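Local coordinates for ferrous iron uptake transporter protein B (Streptococcus thermophilus, PDB 3TAH) that binds guanine nucleotide in the cytosolic G-protein domain of FeoB, which probably drives uptake of ferrous iron across the cell membrane, at residues D82-V87 with I104-P109; V110-N115 with L136-V141; D130-H135 with E254-M259. The protein carries 1 engineered substitution. All blocks are in the same frame, centred on the assembly; numbering follows the deposited sequence.

Contact 1: D82-V87 with I104-P109; sequences DSILNV and IETGIP
One backbone hydrogen bond ties I84 to P109: the amide N of I84 donates to the carbonyl O of P109 over 3.0 Å, and the hydrogen points almost exactly at the acceptor (178°). A water lies beside this bond, 2.9 Å from OG of S83 and 2.8 Å from O of P109, so the carbonyl has a second polar neighbour next to the amide. S83 also presses its CA against the same oxygen, at 3.7 Å.

This is the turn that closes the helix-to-strand half of a beta-alpha-beta crossover. Strand 83-89 leads through helix 93-105 into strand 110-115, its parallel neighbour in the central sheet of the P-loop GTPase fold. The bond from I84 to P109 starts the pairing, and the backbone of I84 goes on to bond T111.

The apolar part centres on I84. Its CG1 branch stands anti to the carbonyl carbon (chi1 -68°) and runs on extended, which carries CD1 over the turn, 3.6 Å from T106 OG1 and 3.7 Å from I108 O. I108, for which two conformers are modelled, lies across I84 at roughly a right angle; in the one described, its CG2 meets I84 CG1 at 3.9 Å and also rests on the backbone of S83.

Polar bonds within the turn fix its shape. T106 OG1 bonds L103 O back in the helix and accepts a weak bond from I108 N, while G107, with positive phi, breaks the helical path and its N still reaches I104 O.

Contact 2: V110-N115 with L136-V141; sequences VTIALN and LGVPVV. With BGO (3'-O-(N-methylanthraniloyl)guanosine-5'-diphosphate), chain C.
I112 sets its CD1 against L136 and V138, meeting L136 CD1 at 3.5 Å and V138 CG2 at 3.7 Å. It crosses L136 nearly perpendicularly and V138 at a slant. The CG1 branch is anti to the carbonyl carbon (chi1 -69°) and extended, which sends CD1 back toward the start of the strand, while CG2 lies alongside V140 with the two side chains pointing the same way. V140 CG1 therefore lies near both I112 CG2 and L114 CB, the latter at 3.8 Å. Helix 93-105 covers this face: T100 touches I112, L97 touches L136 and I104 touches V138.

The backbones beneath pair as parallel strands, with I112 opposite V140 and A113 opposite V141. N of I112 donates to P139 O (2.9 Å), N of V141 to I112 O (3.0 Å), and N of L114 to V141 O (2.9 Å). In this way strand 140-142 is added as the edge of the GTPase sheet, next to strand 110-115.

The sheet's other face carries T111, whose OG1 approaches the P139 ring at CG with the two side chains crossed, together with A113 and V141; V154 of helix 151-159 packs on T111 and V141. Where the strand ends, N115 opens the N-M-I-D sequence, the NKxD-type guanine-recognition motif of G proteins. Its ND2 donates a bent bond to N7 of the guanine (3.2 Å, 142°) and also bonds S14 O, while OD1 is bonded by T143 OG1, so both ends of the amide are held as it meets the base.

Contact 3: D130-H135 with E254-M259; sequences DKLSYH and ERVCQM. With MG (magnesium ion), chain E.
The imidazole of H135 packs flat under M259. CB of M259 stands over the middle of the ring, 3.8 Å from its centroid and only 9° off the normal, a CH-pi contact. The methionine chain is bent at its last torsion, folding SD obliquely over the same face and bringing CE to 3.6 Å from H135 CD2. The opposite face is taken by CD2 of Y134, so the ring is sandwiched. Its rotation is fixed as well: ND1 donates to K131 O (3.1 Å), an oxygen that also receives the helical N-H of H135 from the other side of its carbonyl plane. That bond requires a proton on ND1.

Beneath the ring the contact is mainly apolar. V256 CG1 fits between CB of H135, at 3.8 Å, and CD1 of L132, at 3.9 Å, and L132 crosses V256 at about a right angle; both L132 and V256 are buried.

Toward solvent the grip slackens. K131, modelled in two conformers, runs out extended and in the one described lays CD 3.6 Å from M259 O; M259 itself is exposed despite its hold on the ring. D130 makes no contact with 254-259. Its OD1 binds a magnesium ion that is also held by N128 OD1 and three waters, one of which also accepts from D130 N.

The two helix segments run roughly antiparallel, at 144° with axes 8.8 Å apart, joining the last helix of the helical domain to the G domain. C257 turns away from this contact onto L93 and L97 of helix 93-105, L132 reaches I127 and A260, and S133 OG bonds V138 O just ahead of edge strand 140-142.

How the contacts relate
From the N terminus, contact 1 comes first, closing the 16-residue excursion through helix 93-105 between strand 83-89 and the approach to the next strand. Contact 2 opens where contact 1 ends: its strand 110-115 pairs with the strand of contact 1 on one side, N86 bonding T111 and A113, and with strand 140-142 on the other. Contact 3 crosses contact 2, since segment 130-135 lies inside that loop while 254-259 lies far beyond it, 118 residues separating the two. They touch where S133 meets V138 and L136 packs on V256. Contacts 1 and 2 join the sheet's last three strands; contact 3 packs the helical domain's last helix on helix 129-136, just ahead of the edge strand.

Contact 1: D82-V87 with I104-P109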
loop_
_atom_site.group_PDB
_atom_site.type_symbol
_atom_site.label_atom_id
_atom_site.label_comp_id
_atom_site.label_asym_id
_atom_site.label_seq_id
_atom_site.Cartn_x
_atom_site.Cartn_y
_atom_site.Cartn_z
ATOM N N ASP A 82 6.045 11.395 1.343
ATOM C CA ASP A 82 7.280 11.090 0.657
ATOM C C ASP A 82 7.525 9.590 0.599
ATOM O O ASP A 82 8.103 9.121 -0.359
ATOM C CB ASP A 82 8.457 11.771 1.351
ATOM C CG ASP A 82 8.332 13.287 1.332
ATOM O OD1 ASP A 82 8.427 13.864 0.241
ATOM O OD2 ASP A 82 8.132 13.888 2.398
ATOM N N SER A 83 7.087 8.872 1.633
ATOM C CA SER A 83 7.339 7.441 1.817
ATOM C C SER A 83 6.134 6.789 2.474
ATOM O O SER A 83 5.415 7.444 3.224
ATOM C CB SER A 83 8.562 7.266 2.734
ATOM O OG SER A 83 8.495 6.077 3.515
ATOM N N ILE A 84 5.902 5.509 2.180
ATOM C CA ILE A 84 4.943 4.704 2.932
ATOM C C ILE A 84 5.757 3.713 3.763
ATOM O O ILE A 84 6.571 2.992 3.198
ATOM C CB ILE A 84 3.985 3.912 2.026
ATOM C CG1 ILE A 84 3.034 4.844 1.277
ATOM C CG2 ILE A 84 3.140 2.932 2.851
ATOM C CD1 ILE A 84 2.163 4.107 0.254
ATOM N N LEU A 85 5.532 3.688 5.079
ATOM C CA LEU A 85 6.115 2.686 5.978
ATOM C C LEU A 85 4.970 1.739 6.337
ATOM O O LEU A 85 4.048 2.082 7.094
ATOM C CB LEU A 85 6.748 3.334 7.215
ATOM C CG LEU A 85 7.416 2.389 8.223
ATOM C CD1 LEU A 85 8.428 1.440 7.606
ATOM C CD2 LEU A 85 8.090 3.229 9.309
ATOM N N ASN A 86 5.032 0.551 5.748
ATOM C CA ASN A 86 3.960 -0.434 5.791
ATOM C C ASN A 86 4.289 -1.435 6.895
ATOM O O ASN A 86 5.257 -2.187 6.771
ATOM C CB ASN A 86 3.832 -1.086 4.392
ATOM C CG ASN A 86 2.796 -2.200 4.311
ATOM O OD1 ASN A 86 2.899 -3.087 3.451
ATOM N ND2 ASN A 86 1.793 -2.165 5.180
ATOM N N VAL A 87 3.485 -1.428 7.960
ATOM C CA VAL A 87 3.629 -2.374 9.081
ATOM C C VAL A 87 2.879 -3.657 8.712
ATOM O O VAL A 87 1.669 -3.634 8.463
ATOM C CB VAL A 87 3.095 -1.787 10.413
ATOM C CG1 VAL A 87 3.270 -2.774 11.570
ATOM C CG2 VAL A 87 3.785 -0.465 10.717
ATOM N N ILE A 104 1.802 -0.302 -2.911
ATOM C CA ILE A 104 2.845 -0.166 -3.934
ATOM C C ILE A 104 2.278 0.556 -5.155
ATOM O O ILE A 104 2.928 1.415 -5.744
ATOM C CB ILE A 104 3.454 -1.547 -4.322
ATOM C CG1 ILE A 104 4.199 -2.163 -3.122
ATOM C CG2 ILE A 104 4.413 -1.404 -5.522
ATOM C CD1 ILE A 104 4.624 -3.642 -3.275
ATOM N N GLU A 105 1.051 0.203 -5.525
ATOM C CA GLU A 105 0.399 0.741 -6.718
ATOM C C GLU A 105 0.100 2.250 -6.647
ATOM O O GLU A 105 -0.084 2.886 -7.683
ATOM C CB GLU A 105 -0.870 -0.057 -7.002
ATOM C CG GLU A 105 -0.519 -1.479 -7.456
ATOM C CD GLU A 105 -1.657 -2.469 -7.366
ATOM O OE1 GLU A 105 -2.745 -2.127 -6.848
ATOM O OE2 GLU A 105 -1.450 -3.609 -7.830
ATOM N N THR A 106 0.072 2.823 -5.445
ATOM C CA THR A 106 -0.105 4.277 -5.298
ATOM C C THR A 106 1.053 5.082 -5.906
ATOM O O THR A 106 0.910 6.279 -6.207
ATOM C CB THR A 106 -0.251 4.708 -3.816
ATOM O OG1 THR A 106 1.000 4.527 -3.139
ATOM C CG2 THR A 106 -1.388 3.951 -3.100
ATOM N N GLY A 107 2.207 4.436 -6.071
ATOM C CA GLY A 107 3.394 5.084 -6.577
ATOM C C GLY A 107 4.228 5.830 -5.549
ATOM O O GLY A 107 5.227 6.431 -5.928
ATOM N N ILE A 108 3.835 5.811 -4.273
ATOM C CA ILE A 108 4.671 6.352 -3.202
ATOM C C ILE A 108 5.497 5.180 -2.682
ATOM O O ILE A 108 4.915 4.212 -2.186
ATOM C CB ILE A 108 3.858 6.911 -2.058
ATOM C CG1 ILE A 108 2.947 8.030 -2.551
ATOM C CG2 ILE A 108 4.791 7.428 -0.973
ATOM C CD1 ILE A 108 2.104 8.604 -1.466
ATOM N N PRO A 109 6.837 5.246 -2.795
ATOM C CA PRO A 109 7.674 4.077 -2.444
ATOM C C PRO A 109 7.397 3.503 -1.067
ATOM O O PRO A 109 7.311 4.258 -0.090
ATOM C CB PRO A 109 9.096 4.631 -2.528
ATOM C CG PRO A 109 8.971 5.624 -3.601
ATOM C CD PRO A 109 7.689 6.333 -3.322
HETATM O O HOH W 1 9.490 4.034 1.695
#

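Contact 2: V110-N115 with L136-V141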
loop_
_atom_site.group_PDB
_atom_site.type_symbol
_atom_site.label_atom_id
_atom_site.label_comp_id
_atom_site.label_asym_id
_atom_site.label_seq_id
_atom_site.Cartn_x
_atom_site.Cartn_y
_atom_site.Cartn_z
ATOM N N VAL A 110 7.246 2.184 -1.029
ATOM C CA VAL A 110 6.920 1.441 0.180
ATOM C C VAL A 110 8.173 0.834 0.804
ATOM O O VAL A 110 9.031 0.325 0.082
ATOM C CB VAL A 110 5.894 0.322 -0.153
ATOM C CG1 VAL A 110 5.736 -0.656 0.993
ATOM C CG2 VAL A 110 4.556 0.964 -0.550
ATOM N N THR A 111 8.268 0.923 2.139
ATOM C CA THR A 111 9.263 0.227 2.954
ATOM C C THR A 111 8.443 -0.593 3.970
ATOM O O THR A 111 7.504 -0.066 4.566
ATOM C CB THR A 111 10.191 1.204 3.684
ATOM O OG1 THR A 111 11.001 1.906 2.730
ATOM C CG2 THR A 111 11.086 0.468 4.688
ATOM N N ILE A 112 8.778 -1.866 4.168
ATOM C CA ILE A 112 7.994 -2.736 5.059
ATOM C C ILE A 112 8.695 -2.936 6.397
ATOM O O ILE A 112 9.872 -3.286 6.400
ATOM C CB ILE A 112 7.717 -4.118 4.425
ATOM C CG1 ILE A 112 6.741 -4.005 3.243
ATOM C CG2 ILE A 112 7.161 -5.095 5.469
ATOM C CD1 ILE A 112 6.534 -5.353 2.476
ATOM N N ALA A 113 7.978 -2.702 7.506
ATOM C CA ALA A 113 8.405 -3.132 8.840
ATOM C C ALA A 113 7.717 -4.480 8.999
ATOM O O ALA A 113 6.505 -4.550 9.168
ATOM C CB ALA A 113 7.971 -2.153 9.947
ATOM N N LEU A 114 8.509 -5.546 8.931
ATOM C CA LEU A 114 8.017 -6.903 9.026
ATOM C C LEU A 114 8.008 -7.170 10.522
ATOM O O LEU A 114 9.005 -7.656 11.077
ATOM C CB LEU A 114 8.922 -7.864 8.244
ATOM C CG LEU A 114 8.532 -9.351 8.276
ATOM C CD1 LEU A 114 7.191 -9.546 7.584
ATOM C CD2 LEU A 114 9.581 -10.255 7.641
ATOM N N ASN A 115 6.869 -6.833 11.139
ATOM C CA ASN A 115 6.694 -6.758 12.589
ATOM C C ASN A 115 6.235 -8.105 13.180
ATOM O O ASN A 115 5.877 -9.022 12.438
ATOM C CB ASN A 115 5.747 -5.580 12.926
ATOM C CG ASN A 115 5.789 -5.169 14.395
ATOM O OD1 ASN A 115 6.861 -4.965 14.965
ATOM N ND2 ASN A 115 4.617 -5.040 15.013
ATOM N N LEU A 136 9.211 -8.824 -3.582
ATOM C CA LEU A 136 8.206 -7.746 -3.475
ATOM C C LEU A 136 8.629 -6.445 -4.152
ATOM O O LEU A 136 7.774 -5.601 -4.421
ATOM C CB LEU A 136 7.858 -7.438 -2.014
ATOM C CG LEU A 136 6.963 -8.422 -1.282
ATOM C CD1 LEU A 136 6.821 -7.996 0.183
ATOM C CD2 LEU A 136 5.576 -8.541 -1.953
ATOM N N GLY A 137 9.927 -6.283 -4.408
ATOM C CA GLY A 137 10.473 -5.071 -5.001
ATOM C C GLY A 137 10.438 -3.878 -4.053
ATOM O O GLY A 137 10.365 -2.738 -4.503
ATOM N N VAL A 138 10.478 -4.142 -2.747
ATOM C CA VAL A 138 10.504 -3.094 -1.726
ATOM C C VAL A 138 11.483 -3.462 -0.621
ATOM O O VAL A 138 11.694 -4.646 -0.354
ATOM C CB VAL A 138 9.140 -2.851 -1.064
ATOM C CG1 VAL A 138 8.116 -2.401 -2.115
ATOM C CG2 VAL A 138 8.656 -4.076 -0.261
ATOM N N PRO A 139 12.075 -2.451 0.031
ATOM C CA PRO A 139 12.886 -2.760 1.207
ATOM C C PRO A 139 12.033 -3.412 2.293
ATOM O O PRO A 139 10.867 -3.045 2.468
ATOM C CB PRO A 139 13.379 -1.381 1.681
ATOM C CG PRO A 139 13.174 -0.455 0.533
ATOM C CD PRO A 139 12.090 -1.018 -0.307
ATOM N N VAL A 140 12.616 -4.376 3.002
ATOM C CA VAL A 140 11.957 -5.019 4.133
ATOM C C VAL A 140 12.943 -5.076 5.305
ATOM O O VAL A 140 14.088 -5.495 5.124
ATOM C CB VAL A 140 11.486 -6.459 3.791
ATOM C CG1 VAL A 140 10.749 -7.079 4.979
ATOM C CG2 VAL A 140 10.586 -6.484 2.544
ATOM N N VAL A 141 12.491 -4.669 6.487
ATOM C CA VAL A 141 13.273 -4.736 7.723
ATOM C C VAL A 141 12.459 -5.458 8.804
ATOM O O VAL A 141 11.330 -5.062 9.101
ATOM C CB VAL A 141 13.656 -3.324 8.222
ATOM C CG1 VAL A 141 14.409 -3.407 9.564
ATOM C CG2 VAL A 141 14.499 -2.595 7.188
HETATM C "C'" BGO C . -1.513 -6.172 23.298
HETATM N N1 BGO C . 5.738 -8.446 18.917
HETATM C C2 BGO C . 4.818 -8.965 19.855
HETATM N N2 BGO C . 5.083 -10.105 20.481
HETATM N N3 BGO C . 3.676 -8.305 20.102
HETATM C C4 BGO C . 3.425 -7.143 19.460
HETATM C C5 BGO C . 4.299 -6.580 18.521
HETATM C C6 BGO C . 5.493 -7.246 18.242
HETATM O O6 BGO C . 6.320 -6.811 17.431
HETATM N N7 BGO C . 3.734 -5.450 18.095
HETATM C C8 BGO C . 2.561 -5.284 18.710
HETATM N N9 BGO C . 2.394 -6.321 19.541
HETATM P PA BGO C . -1.134 -2.766 18.164
HETATM P PB BGO C . -2.396 -1.812 15.716
HETATM C "C1'" BGO C . -1.864 -7.224 24.373
HETATM O "O1'" BGO C . -1.505 -4.977 23.565
HETATM O O1A BGO C . 0.022 -1.867 18.114
HETATM C C1B BGO C . 1.309 -6.650 20.415
HETATM O O1B BGO C . -1.945 -2.151 14.366
HETATM C "C2'" BGO C . -1.957 -6.875 25.728
HETATM N "N2'" BGO C . -1.760 -5.626 26.160
HETATM O "O2'" BGO C . 1.220 -5.325 22.355
HETATM O O2A BGO C . -2.304 -2.429 19.040
HETATM C C2B BGO C . 0.607 -5.598 21.111
HETATM O O2B BGO C . -1.981 -0.507 16.197
HETATM C "C3'" BGO C . -2.272 -7.870 26.649
HETATM O "O3'" BGO C . -1.196 -6.551 22.090
HETATM O O3A BGO C . -1.737 -2.974 16.669
HETATM C C3B BGO C . -0.849 -5.473 21.201
HETATM O O3B BGO C . -3.854 -2.088 15.935
HETATM C "C4'" BGO C . -2.476 -9.175 26.243
HETATM O "O4'" BGO C . 0.187 -6.977 19.519
HETATM C C4B BGO C . -1.089 -6.231 19.897
HETATM C "C5'" BGO C . -2.384 -9.532 24.903
HETATM O "O5'" BGO C . -0.612 -4.240 18.551
HETATM C C5B BGO C . -1.500 -5.359 18.696
HETATM C "C6'" BGO C . -2.073 -8.544 23.961
HETATM C "CM'" BGO C . -2.316 -5.115 27.427
#

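Contact 3: D130-H135 with E254-M259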
loop_
_atom_site.group_PDB
_atom_site.type_symbol
_atom_site.label_atom_id
_atom_site.label_comp_id
_atom_site.label_asym_id
_atom_site.label_seq_id
_atom_site.Cartn_x
_atom_site.Cartn_y
_atom_site.Cartn_z
ATOM N N ASP A 130 15.571 -10.965 3.064
ATOM C CA ASP A 130 16.099 -10.386 1.827
ATOM C C ASP A 130 15.408 -10.965 0.580
ATOM O O ASP A 130 15.228 -10.231 -0.397
ATOM C CB ASP A 130 17.633 -10.449 1.729
ATOM C CG ASP A 130 18.119 -11.783 1.310
ATOM O OD1 ASP A 130 17.698 -12.762 1.962
ATOM O OD2 ASP A 130 18.902 -11.856 0.350
ATOM N N LYS A 131 15.029 -12.246 0.611
ATOM C CA LYS A 131 14.275 -12.843 -0.500
ATOM C C LYS A 131 12.877 -12.239 -0.602
ATOM O O LYS A 131 12.396 -11.989 -1.697
ATOM C CB LYS A 131 14.161 -14.364 -0.378
ATOM C CG LYS A 131 15.452 -15.106 -0.692
ATOM C CD LYS A 131 15.185 -16.581 -0.921
ATOM C CE LYS A 131 16.465 -17.309 -1.294
ATOM N NZ LYS A 131 16.287 -18.779 -1.196
ATOM N N LEU A 132 12.229 -12.012 0.539
ATOM C CA LEU A 132 10.909 -11.354 0.540
ATOM C C LEU A 132 11.010 -9.962 -0.081
ATOM O O LEU A 132 10.178 -9.590 -0.918
ATOM C CB LEU A 132 10.326 -11.257 1.953
ATOM C CG LEU A 132 8.929 -10.633 2.072
ATOM C CD1 LEU A 132 7.938 -11.515 1.338
ATOM C CD2 LEU A 132 8.533 -10.420 3.543
ATOM N N SER A 133 12.029 -9.207 0.331
ATOM C CA SER A 133 12.323 -7.878 -0.219
ATOM C C SER A 133 12.570 -7.954 -1.721
ATOM O O SER A 133 11.992 -7.180 -2.499
ATOM C CB SER A 133 13.543 -7.245 0.464
ATOM O OG SER A 133 13.861 -5.969 -0.094
ATOM N N TYR A 134 13.414 -8.898 -2.133
ATOM C CA TYR A 134 13.762 -9.025 -3.550
ATOM C C TYR A 134 12.511 -9.207 -4.415
ATOM O O TYR A 134 12.324 -8.520 -5.424
ATOM C CB TYR A 134 14.732 -10.195 -3.789
ATOM C CG TYR A 134 15.162 -10.287 -5.239
ATOM C CD1 TYR A 134 16.339 -9.687 -5.665
ATOM C CD2 TYR A 134 14.381 -10.947 -6.185
ATOM C CE1 TYR A 134 16.740 -9.750 -7.000
ATOM C CE2 TYR A 134 14.768 -11.008 -7.531
ATOM C CZ TYR A 134 15.951 -10.412 -7.923
ATOM O OH TYR A 134 16.357 -10.457 -9.235
ATOM N N HIS A 135 11.662 -10.145 -4.020
ATOM C CA HIS A 135 10.499 -10.505 -4.818
ATOM C C HIS A 135 9.328 -9.537 -4.702
ATOM O O HIS A 135 8.542 -9.428 -5.646
ATOM C CB HIS A 135 10.128 -11.956 -4.546
ATOM C CG HIS A 135 11.123 -12.904 -5.126
ATOM N ND1 HIS A 135 12.049 -13.586 -4.366
ATOM C CD2 HIS A 135 11.371 -13.240 -6.414
ATOM C CE1 HIS A 135 12.803 -14.327 -5.161
ATOM N NE2 HIS A 135 12.414 -14.135 -6.407
ATOM N N GLU A 254 1.143 -15.288 -3.056
ATOM C CA GLU A 254 1.559 -16.680 -2.860
ATOM C C GLU A 254 2.881 -17.005 -3.555
ATOM O O GLU A 254 3.742 -17.682 -2.950
ATOM C CB GLU A 254 0.456 -17.653 -3.305
ATOM C CG GLU A 254 -0.785 -17.583 -2.427
ATOM C CD GLU A 254 -1.830 -18.622 -2.754
ATOM O OE1 GLU A 254 -1.495 -19.706 -3.297
ATOM O OE2 GLU A 254 -3.006 -18.348 -2.441
ATOM N N ARG A 255 3.036 -16.534 -4.799
ATOM C CA ARG A 255 4.267 -16.721 -5.578
ATOM C C ARG A 255 5.455 -16.090 -4.868
ATOM O O ARG A 255 6.491 -16.729 -4.686
ATOM C CB ARG A 255 4.147 -16.129 -6.992
ATOM C CG ARG A 255 3.256 -16.892 -7.970
ATOM C CD ARG A 255 3.465 -16.429 -9.429
ATOM N NE ARG A 255 3.137 -15.016 -9.692
ATOM C CZ ARG A 255 1.936 -14.515 -9.987
ATOM N NH1 ARG A 255 0.853 -15.282 -10.059
ATOM N NH2 ARG A 255 1.808 -13.198 -10.207
ATOM N N VAL A 256 5.294 -14.843 -4.430
ATOM C CA VAL A 256 6.348 -14.154 -3.690
ATOM C C VAL A 256 6.717 -14.910 -2.412
ATOM O O VAL A 256 7.910 -15.157 -2.161
ATOM C CB VAL A 256 5.941 -12.705 -3.331
ATOM C CG1 VAL A 256 6.973 -12.093 -2.385
ATOM C CG2 VAL A 256 5.778 -11.869 -4.607
ATOM N N CYS A 257 5.717 -15.288 -1.616
ATOM C CA CYS A 257 5.988 -15.968 -0.343
ATOM C C CYS A 257 6.652 -17.333 -0.549
ATOM O O CYS A 257 7.530 -17.705 0.225
ATOM C CB CYS A 257 4.733 -16.074 0.524
ATOM S SG CYS A 257 4.138 -14.450 1.067
ATOM N N GLN A 258 6.256 -18.060 -1.591
ATOM C CA GLN A 258 6.953 -19.303 -1.966
ATOM C C GLN A 258 8.415 -19.052 -2.361
ATOM O O GLN A 258 9.320 -19.719 -1.851
ATOM C CB GLN A 258 6.252 -20.001 -3.134
ATOM C CG GLN A 258 6.953 -21.281 -3.621
ATOM C CD GLN A 258 6.593 -21.642 -5.044
ATOM O OE1 GLN A 258 6.063 -22.719 -5.284
ATOM N NE2 GLN A 258 6.867 -20.749 -5.992
ATOM N N MET A 259 8.643 -18.116 -3.283
ATOM C CA MET A 259 10.005 -17.760 -3.718
ATOM C C MET A 259 10.849 -17.160 -2.580
ATOM O O MET A 259 12.082 -17.143 -2.678
ATOM C CB MET A 259 9.992 -16.789 -4.913
ATOM C CG MET A 259 9.452 -17.380 -6.220
ATOM S SD MET A 259 9.508 -16.262 -7.651
ATOM C CE MET A 259 8.346 -14.960 -7.216
HETATM MG MG MG E . 18.279 -13.946 3.536
HETATM O O HOH W 2 17.434 -12.504 4.964
HETATM O O HOH W 3 18.946 -15.231 2.022
HETATM O O HOH W 4 18.911 -15.058 5.128
#